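Local atomic coordinates of putative solute-binding component of ABC transporter (Clostridium phytofermentans, PDB entry 4YS6), a protein that probably binds sugars for an ABC transporter, holding beta-D-glucopyranose between its two lobes. Residues 169-180 with 205-216; 148-156 with 265-273. One frame throughout, in Å; residues are numbered along the deposited sequence.

Contact 1. Residues 169-180 with 205-216; sequences IFTGDPGDNNAR and SVAFEKVATAGW. With BGC (beta-D-glucopyranose), chain D.
Asp176 OD2 is gripped from two directions: Trp216 NE1 donates to it across the contact at 2.8 Å, using the anti lone pair of the carboxylate oxygen, and the anomeric hydroxyl O1 of the glucose donates to it at 2.6 Å. The acid meets the indole at its N-H edge, with the two planes 65° apart. Its other oxygen, OD1, caps the N-terminus of the helix that follows by accepting from Asn178 N, met from above the carboxylate plane. This N-cap bond fixes the rotation of the acid, and Asn178 ND2 adds a bond to the sugar's O2.

Trp216 itself lies sandwiched. Gly172 CA packs over one face of the indole as a CH-pi contact, while C5 and C6 of the glucose lie over the opposite face, the aromatic platform familiar from sugar-binding proteins. The backbone just before it is held by Asp173, whose OD1 accepts from Gly215 N at 2.8 Å in a nearly straight bond (176°), while OD2 closes an Asx turn with Gly175 N.

Further from the sugar, the end of strand 165-170 runs beside the residues leaving helix 208-211. Thr171 N donates to Val211 O at 2.9 Å, and Thr213 OG1 donates to Thr171 O at 2.8 Å, nearly along the C=O axis. Phe208, its ring swung opposite the backbone N (chi1 179°), reaches in between Pro174 and Ala179, Ala179 CB lying in the plane of the ring at its edge, 3.9 Å from CZ; Tyr183 meets this ring edge-to-face.

An acid held by a helix N-terminus and an indole N-H is probably favoured as a carboxylate, consistent with its accepting a hydrogen bond from the glucose O1 hydroxyl.

Contact 2. Residues 148-156 with 265-273; sequences QGEYIKEKL and WPIVTGQDC. With NA (sodium ion), chain F; BGC (beta-D-glucopyranose), chain D.
Ile267 reaches the helix with both of its branches, and its apolar contacts carry much of the packing. Its CG2 meets the edge of the Tyr151 ring, in the ring plane, 3.7 Å from CE2, and also lies 4.1 Å from Ile152 CG1. The other branch, with CG1 anti to the carbonyl carbon (chi1 -59°), brings CD1 against Lys155 CB, 3.5 Å away, and against Leu156 CD2. Thr269, next on the same face, also meets Ile152: its CG2 sits 4.0 Å from Ile152 CD1, the two side chains crossing at about a right angle, while OG1 turns to a hydrogen bond with Cys244 O. Lys155 also lays its CG over one face of the Tyr151 ring.

The arrangement is helix-on-sheet packing of an alpha/beta lobe, in the type I periplasmic binding protein fold. Helix 141-155 packs on one face of the parallel sheet at its outermost strand 267-268, with Val268 turned to helix 247-260 on the other face, and it also touches Leu243 on the neighbouring strand 241-244.

Polar contact across the segments comes from Gln148. Its chain, extended beyond CG, carries NE2 to Gly270 O at 3.0 Å; the acceptor lies in the amide plane, but the donor stands 68° above the carbonyl plane. The same nitrogen also donates to Ser245 O, so the helix's glutamine ties together the loops that follow two adjacent strands.

Ligand and metal interactions lie far apart. Asp272 accepts from two sugar hydroxyls, O3 to OD1 at 2.7 Å and O4 to OD2 at 2.5 Å, a bidentate grip on neighbouring hydroxyls. Near the C-terminal end of the helix, Glu154 O binds a sodium ion at 2.4 Å, together with a water and Asn157 OD1.

Overall arrangement
Contact 1 and contact 2 lie about 17 Å apart between centres, with nearest atoms about 5 Å apart and no direct touch. Both reach the same four-stranded parallel sheet: residues 169-180 start at the end of strand 165-170, while contact 2 includes the outermost strand 267-268, with strand 241-244 between the two. Helix 141-155 of contact 2 is followed along the chain, after a loop, by strand 165-170 of contact 1. Both contacts reach one glucose at the same end of the sheet, contact 1 at O1 and O2 and one side of the ring, contact 2 at O3 and O4. Asp124, Arg125, Asn246, Lys292 and Arg50 also hydrogen-bond to it.

Contact 1. Residues 169-180 with 205-216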
# COMPACT_ATOMS: atom_id res chain seq x y z
N ILE A 169 4.92 15.70 3.16
CA ILE A 169 5.04 14.25 3.06
C ILE A 169 3.95 13.57 3.87
O ILE A 169 3.72 13.95 5.01
CB ILE A 169 6.40 13.77 3.59
CG1 ILE A 169 7.57 14.41 2.84
CG2 ILE A 169 6.51 12.26 3.51
CD1 ILE A 169 8.86 14.37 3.64
N PHE A 170 3.29 12.60 3.25
CA PHE A 170 2.23 11.79 3.90
C PHE A 170 2.51 10.34 3.63
O PHE A 170 2.48 9.94 2.46
CB PHE A 170 0.86 12.14 3.38
CG PHE A 170 0.36 13.49 3.82
CD1 PHE A 170 0.93 14.65 3.32
CD2 PHE A 170 -0.69 13.59 4.72
CE1 PHE A 170 0.49 15.89 3.75
CE2 PHE A 170 -1.14 14.83 5.14
CZ PHE A 170 -0.54 15.97 4.66
N THR A 171 2.80 9.55 4.66
CA THR A 171 2.93 8.11 4.44
C THR A 171 1.84 7.34 5.22
O THR A 171 0.83 7.91 5.68
CB THR A 171 4.36 7.59 4.78
OG1 THR A 171 4.56 6.28 4.22
CG2 THR A 171 4.62 7.56 6.27
N GLY A 172 1.99 6.03 5.29
CA GLY A 172 0.93 5.18 5.76
C GLY A 172 0.97 4.92 7.25
O GLY A 172 1.61 5.63 8.02
N ASP A 173 0.26 3.87 7.65
CA ASP A 173 0.11 3.57 9.07
C ASP A 173 1.41 3.00 9.61
O ASP A 173 2.04 2.17 8.95
CB ASP A 173 -1.03 2.58 9.28
CG ASP A 173 -1.28 2.30 10.74
OD1 ASP A 173 -2.02 3.08 11.38
OD2 ASP A 173 -0.70 1.32 11.27
N PRO A 174 1.80 3.42 10.82
CA PRO A 174 3.08 2.93 11.34
C PRO A 174 3.08 1.43 11.69
O PRO A 174 4.14 0.86 11.91
CB PRO A 174 3.30 3.77 12.60
CG PRO A 174 2.25 4.80 12.64
CD PRO A 174 1.17 4.44 11.68
N GLY A 175 1.91 0.80 11.75
CA GLY A 175 1.82 -0.63 12.02
C GLY A 175 1.88 -1.47 10.75
O GLY A 175 1.79 -2.70 10.82
N ASP A 176 2.01 -0.81 9.62
CA ASP A 176 2.12 -1.46 8.30
C ASP A 176 3.57 -1.42 7.83
O ASP A 176 4.09 -0.35 7.50
CB ASP A 176 1.21 -0.74 7.31
CG ASP A 176 1.21 -1.35 5.92
OD1 ASP A 176 1.99 -2.28 5.66
OD2 ASP A 176 0.43 -0.86 5.07
N ASN A 177 4.22 -2.57 7.82
CA ASN A 177 5.63 -2.62 7.42
C ASN A 177 5.83 -2.05 6.02
O ASN A 177 6.89 -1.48 5.73
CB ASN A 177 6.16 -4.06 7.51
CG ASN A 177 7.66 -4.14 7.41
OD1 ASN A 177 8.40 -3.59 8.24
ND2 ASN A 177 8.14 -4.89 6.42
N ASN A 178 4.83 -2.16 5.16
CA ASN A 178 4.97 -1.57 3.84
C ASN A 178 5.22 -0.07 3.85
O ASN A 178 5.91 0.44 2.96
CB ASN A 178 3.75 -1.81 2.98
CG ASN A 178 3.55 -3.27 2.63
OD1 ASN A 178 4.37 -4.13 2.92
ND2 ASN A 178 2.46 -3.53 1.95
N ALA A 179 4.65 0.63 4.82
CA ALA A 179 4.79 2.07 4.86
C ALA A 179 6.27 2.43 5.00
O ALA A 179 6.72 3.41 4.42
CB ALA A 179 3.97 2.68 5.99
N ARG A 180 7.02 1.63 5.77
CA ARG A 180 8.45 1.84 5.96
C ARG A 180 9.20 1.76 4.64
O ARG A 180 10.11 2.53 4.38
CB ARG A 180 9.06 0.81 6.92
CG ARG A 180 8.56 0.88 8.34
CD ARG A 180 9.52 0.12 9.27
NE ARG A 180 9.77 -1.27 8.87
CZ ARG A 180 10.94 -1.77 8.49
NH1 ARG A 180 12.03 -1.02 8.42
NH2 ARG A 180 11.04 -3.06 8.17
N SER A 205 7.91 18.43 9.33
CA SER A 205 7.65 17.00 9.49
C SER A 205 8.25 16.20 8.37
O SER A 205 7.73 16.20 7.25
CB SER A 205 6.16 16.74 9.59
OG SER A 205 5.66 17.42 10.72
N VAL A 206 9.35 15.53 8.67
CA VAL A 206 10.07 14.73 7.68
C VAL A 206 10.22 13.28 8.14
O VAL A 206 10.08 12.35 7.34
CB VAL A 206 11.45 15.31 7.42
CG1 VAL A 206 12.23 14.44 6.44
CG2 VAL A 206 11.35 16.74 6.90
N ALA A 207 10.51 13.11 9.42
CA ALA A 207 10.68 11.78 10.00
C ALA A 207 9.45 10.91 9.84
O ALA A 207 8.32 11.40 9.87
CB ALA A 207 11.04 11.89 11.47
N PHE A 208 9.67 9.60 9.68
CA PHE A 208 8.59 8.65 9.43
C PHE A 208 7.48 8.81 10.44
O PHE A 208 6.30 8.87 10.07
CB PHE A 208 9.12 7.21 9.47
CG PHE A 208 8.07 6.16 9.25
CD1 PHE A 208 7.64 5.84 7.98
CD2 PHE A 208 7.49 5.50 10.33
CE1 PHE A 208 6.69 4.89 7.77
CE2 PHE A 208 6.52 4.52 10.12
CZ PHE A 208 6.11 4.23 8.84
N GLU A 209 7.86 8.89 11.72
CA GLU A 209 6.89 9.02 12.80
C GLU A 209 5.99 10.24 12.65
O GLU A 209 4.82 10.20 13.05
CB GLU A 209 7.61 9.10 14.15
CG GLU A 209 8.61 10.26 14.24
CD GLU A 209 9.33 10.34 15.58
OE1 GLU A 209 8.85 9.71 16.55
OE2 GLU A 209 10.37 11.03 15.65
N LYS A 210 6.55 11.33 12.13
CA LYS A 210 5.82 12.59 12.02
C LYS A 210 4.91 12.65 10.78
O LYS A 210 3.96 13.43 10.75
CB LYS A 210 6.80 13.76 11.97
CG LYS A 210 7.62 13.99 13.24
CD LYS A 210 8.36 15.34 13.14
CE LYS A 210 9.21 15.67 14.37
NZ LYS A 210 10.39 14.76 14.55
N VAL A 211 5.21 11.86 9.75
CA VAL A 211 4.45 11.94 8.50
C VAL A 211 3.52 10.76 8.27
O VAL A 211 2.76 10.74 7.28
CB VAL A 211 5.39 12.07 7.30
CG1 VAL A 211 6.19 13.35 7.43
CG2 VAL A 211 6.33 10.89 7.17
N ALA A 212 3.57 9.77 9.17
CA ALA A 212 2.72 8.59 9.08
C ALA A 212 1.26 8.96 9.29
O ALA A 212 0.95 9.85 10.05
CB ALA A 212 3.14 7.56 10.12
N THR A 213 0.38 8.27 8.58
CA THR A 213 -1.06 8.56 8.64
C THR A 213 -1.77 7.36 9.24
O THR A 213 -1.86 6.31 8.61
CB THR A 213 -1.66 8.88 7.24
OG1 THR A 213 -0.89 9.90 6.58
CG2 THR A 213 -3.13 9.37 7.37
N ALA A 214 -2.29 7.53 10.45
CA ALA A 214 -3.00 6.44 11.12
C ALA A 214 -4.11 5.80 10.27
O ALA A 214 -4.96 6.50 9.69
CB ALA A 214 -3.59 6.96 12.42
N GLY A 215 -4.08 4.47 10.17
CA GLY A 215 -5.06 3.72 9.41
C GLY A 215 -5.08 3.98 7.92
O GLY A 215 -6.04 3.58 7.25
N TRP A 216 -4.05 4.64 7.39
CA TRP A 216 -4.04 5.07 5.99
C TRP A 216 -5.28 5.93 5.68
O TRP A 216 -5.76 5.98 4.52
CB TRP A 216 -4.00 3.86 5.06
CG TRP A 216 -2.72 3.06 5.03
CD1 TRP A 216 -2.43 1.91 5.70
CD2 TRP A 216 -1.58 3.34 4.21
NE1 TRP A 216 -1.19 1.45 5.33
CE2 TRP A 216 -0.64 2.33 4.43
CE3 TRP A 216 -1.27 4.37 3.30
CZ2 TRP A 216 0.60 2.30 3.76
CZ3 TRP A 216 -0.04 4.34 2.66
CH2 TRP A 216 0.86 3.31 2.88
C2 BGC D . -0.70 -1.46 0.54
C3 BGC D . -1.15 -0.29 -0.29
C4 BGC D . -2.38 0.33 0.22
C5 BGC D . -2.29 0.66 1.68
C6 BGC D . -3.61 1.10 2.29
C1 BGC D . -0.48 -1.00 1.99
O1 BGC D . -0.12 -1.96 2.77
O2 BGC D . 0.51 -1.98 0.02
O3 BGC D . -1.33 -0.80 -1.66
O4 BGC D . -2.66 1.58 -0.45
O5 BGC D . -1.86 -0.54 2.39
O6 BGC D . -4.68 0.24 1.92
O HOH W 1 5.39 16.80 5.79

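Contact 2. Residues 148-156 with 265-273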
# COMPACT_ATOMS: atom_id res chain seq x y z
N GLN A 148 8.02 6.95 -6.79
CA GLN A 148 7.38 8.19 -6.32
C GLN A 148 8.42 9.29 -6.10
O GLN A 148 8.20 10.45 -6.49
CB GLN A 148 6.59 7.97 -5.03
CG GLN A 148 5.42 7.00 -5.22
CD GLN A 148 4.85 6.51 -3.91
OE1 GLN A 148 5.53 6.44 -2.89
NE2 GLN A 148 3.59 6.14 -3.94
N GLY A 149 9.54 8.92 -5.51
CA GLY A 149 10.64 9.85 -5.32
C GLY A 149 11.24 10.35 -6.62
O GLY A 149 11.49 11.55 -6.78
N GLU A 150 11.47 9.43 -7.57
CA GLU A 150 12.06 9.80 -8.84
C GLU A 150 11.12 10.69 -9.63
O GLU A 150 11.58 11.54 -10.41
CB GLU A 150 12.42 8.56 -9.65
CG GLU A 150 13.64 7.84 -9.09
CD GLU A 150 14.03 6.61 -9.87
OE1 GLU A 150 15.22 6.22 -9.78
OE2 GLU A 150 13.17 6.02 -10.56
N TYR A 151 9.82 10.49 -9.47
CA TYR A 151 8.84 11.33 -10.17
C TYR A 151 8.97 12.78 -9.71
O TYR A 151 9.04 13.69 -10.52
CB TYR A 151 7.41 10.83 -9.95
CG TYR A 151 6.42 11.63 -10.76
CD1 TYR A 151 6.21 11.34 -12.10
CD2 TYR A 151 5.73 12.69 -10.20
CE1 TYR A 151 5.31 12.08 -12.86
CE2 TYR A 151 4.85 13.43 -10.95
CZ TYR A 151 4.63 13.12 -12.27
OH TYR A 151 3.76 13.88 -13.02
N ILE A 152 9.01 12.98 -8.40
CA ILE A 152 9.17 14.32 -7.84
C ILE A 152 10.53 14.90 -8.23
O ILE A 152 10.61 16.06 -8.64
CB ILE A 152 9.02 14.28 -6.31
CG1 ILE A 152 7.55 13.98 -5.98
CG2 ILE A 152 9.46 15.59 -5.69
CD1 ILE A 152 7.24 13.78 -4.53
N LYS A 153 11.58 14.10 -8.12
CA LYS A 153 12.92 14.56 -8.51
C LYS A 153 12.97 15.03 -9.98
O LYS A 153 13.58 16.06 -10.30
CB LYS A 153 13.94 13.44 -8.28
CG LYS A 153 15.32 13.77 -8.81
CD LYS A 153 16.34 12.72 -8.35
CE LYS A 153 17.68 12.92 -9.03
NZ LYS A 153 18.74 12.01 -8.47
N GLU A 154 12.34 14.27 -10.87
CA GLU A 154 12.29 14.62 -12.29
C GLU A 154 11.46 15.87 -12.51
O GLU A 154 11.90 16.75 -13.22
CB GLU A 154 11.71 13.48 -13.13
CG GLU A 154 12.73 12.46 -13.57
CD GLU A 154 13.62 12.97 -14.68
OE1 GLU A 154 13.32 14.04 -15.24
OE2 GLU A 154 14.63 12.31 -14.99
N LYS A 155 10.28 15.97 -11.92
CA LYS A 155 9.39 17.08 -12.25
C LYS A 155 9.85 18.39 -11.61
O LYS A 155 9.54 19.49 -12.12
CB LYS A 155 7.95 16.76 -11.83
CG LYS A 155 7.25 15.74 -12.72
CD LYS A 155 7.18 16.19 -14.17
CE LYS A 155 6.37 15.24 -15.03
NZ LYS A 155 6.52 15.60 -16.45
N LEU A 156 10.60 18.30 -10.52
CA LEU A 156 11.17 19.50 -9.88
C LEU A 156 12.58 19.81 -10.39
O LEU A 156 13.19 20.78 -9.95
CB LEU A 156 11.22 19.35 -8.36
CG LEU A 156 9.87 19.30 -7.63
CD1 LEU A 156 10.09 19.15 -6.13
CD2 LEU A 156 9.01 20.51 -7.92
N TRP A 265 -1.21 24.45 -8.19
CA TRP A 265 -1.35 23.06 -7.78
C TRP A 265 -0.01 22.32 -7.70
O TRP A 265 0.80 22.39 -8.64
CB TRP A 265 -2.28 22.33 -8.77
CG TRP A 265 -2.87 21.09 -8.20
CD1 TRP A 265 -2.45 19.82 -8.42
CD2 TRP A 265 -3.97 21.00 -7.30
NE1 TRP A 265 -3.22 18.94 -7.70
CE2 TRP A 265 -4.18 19.64 -7.02
CE3 TRP A 265 -4.82 21.95 -6.70
CZ2 TRP A 265 -5.18 19.20 -6.17
CZ3 TRP A 265 -5.82 21.50 -5.87
CH2 TRP A 265 -5.99 20.14 -5.62
N PRO A 266 0.24 21.59 -6.58
CA PRO A 266 1.48 20.84 -6.43
C PRO A 266 1.48 19.51 -7.19
O PRO A 266 0.43 19.00 -7.57
CB PRO A 266 1.54 20.56 -4.91
CG PRO A 266 0.14 20.52 -4.51
CD PRO A 266 -0.59 21.50 -5.37
N ILE A 267 2.68 18.97 -7.38
CA ILE A 267 2.84 17.56 -7.67
C ILE A 267 2.20 16.76 -6.54
O ILE A 267 2.43 17.06 -5.36
CB ILE A 267 4.32 17.15 -7.78
CG1 ILE A 267 5.02 17.93 -8.88
CG2 ILE A 267 4.41 15.64 -8.03
CD1 ILE A 267 6.54 17.84 -8.79
N VAL A 268 1.35 15.79 -6.90
CA VAL A 268 0.78 14.87 -5.90
C VAL A 268 0.95 13.44 -6.41
O VAL A 268 0.49 13.12 -7.50
CB VAL A 268 -0.71 15.13 -5.64
CG1 VAL A 268 -1.25 14.14 -4.60
CG2 VAL A 268 -0.94 16.59 -5.17
N THR A 269 1.64 12.62 -5.63
CA THR A 269 1.87 11.22 -5.95
C THR A 269 0.83 10.32 -5.28
O THR A 269 0.01 10.78 -4.48
CB THR A 269 3.28 10.75 -5.52
OG1 THR A 269 3.42 10.83 -4.09
CG2 THR A 269 4.35 11.61 -6.16
N GLY A 270 0.88 9.04 -5.59
CA GLY A 270 -0.00 8.08 -4.98
C GLY A 270 0.33 6.67 -5.37
O GLY A 270 1.39 6.38 -5.94
N GLN A 271 -0.58 5.77 -5.05
CA GLN A 271 -0.43 4.36 -5.36
C GLN A 271 -1.78 3.65 -5.20
O GLN A 271 -2.49 3.91 -4.23
CB GLN A 271 0.64 3.76 -4.45
CG GLN A 271 0.67 2.30 -4.41
CD GLN A 271 1.61 1.74 -3.33
OE1 GLN A 271 2.06 0.63 -3.47
NE2 GLN A 271 1.93 2.53 -2.27
N ASP A 272 -2.07 2.76 -6.14
CA ASP A 272 -3.18 1.77 -6.16
C ASP A 272 -4.15 2.00 -7.32
O ASP A 272 -4.93 1.10 -7.66
CB ASP A 272 -4.06 1.75 -4.89
CG ASP A 272 -3.36 1.22 -3.66
OD1 ASP A 272 -2.22 0.71 -3.74
OD2 ASP A 272 -4.01 1.30 -2.58
N CYS A 273 -4.15 3.20 -7.88
CA CYS A 273 -5.14 3.59 -8.88
C CYS A 273 -6.57 3.34 -8.38
O CYS A 273 -7.40 2.74 -9.10
CB CYS A 273 -4.93 2.85 -10.21
SG CYS A 273 -3.38 3.36 -11.00
NA NA F . 13.10 17.22 -15.18
C2 BGC D . -0.70 -1.46 0.54
C3 BGC D . -1.15 -0.29 -0.29
C4 BGC D . -2.38 0.33 0.22
C5 BGC D . -2.29 0.66 1.68
C6 BGC D . -3.61 1.10 2.29
C1 BGC D . -0.48 -1.00 1.99
O1 BGC D . -0.12 -1.96 2.77
O2 BGC D . 0.51 -1.98 0.02
O3 BGC D . -1.33 -0.80 -1.66
O4 BGC D . -2.66 1.58 -0.45
O5 BGC D . -1.86 -0.54 2.39
O6 BGC D . -4.68 0.24 1.92
O HOH W 2 14.28 17.98 -17.10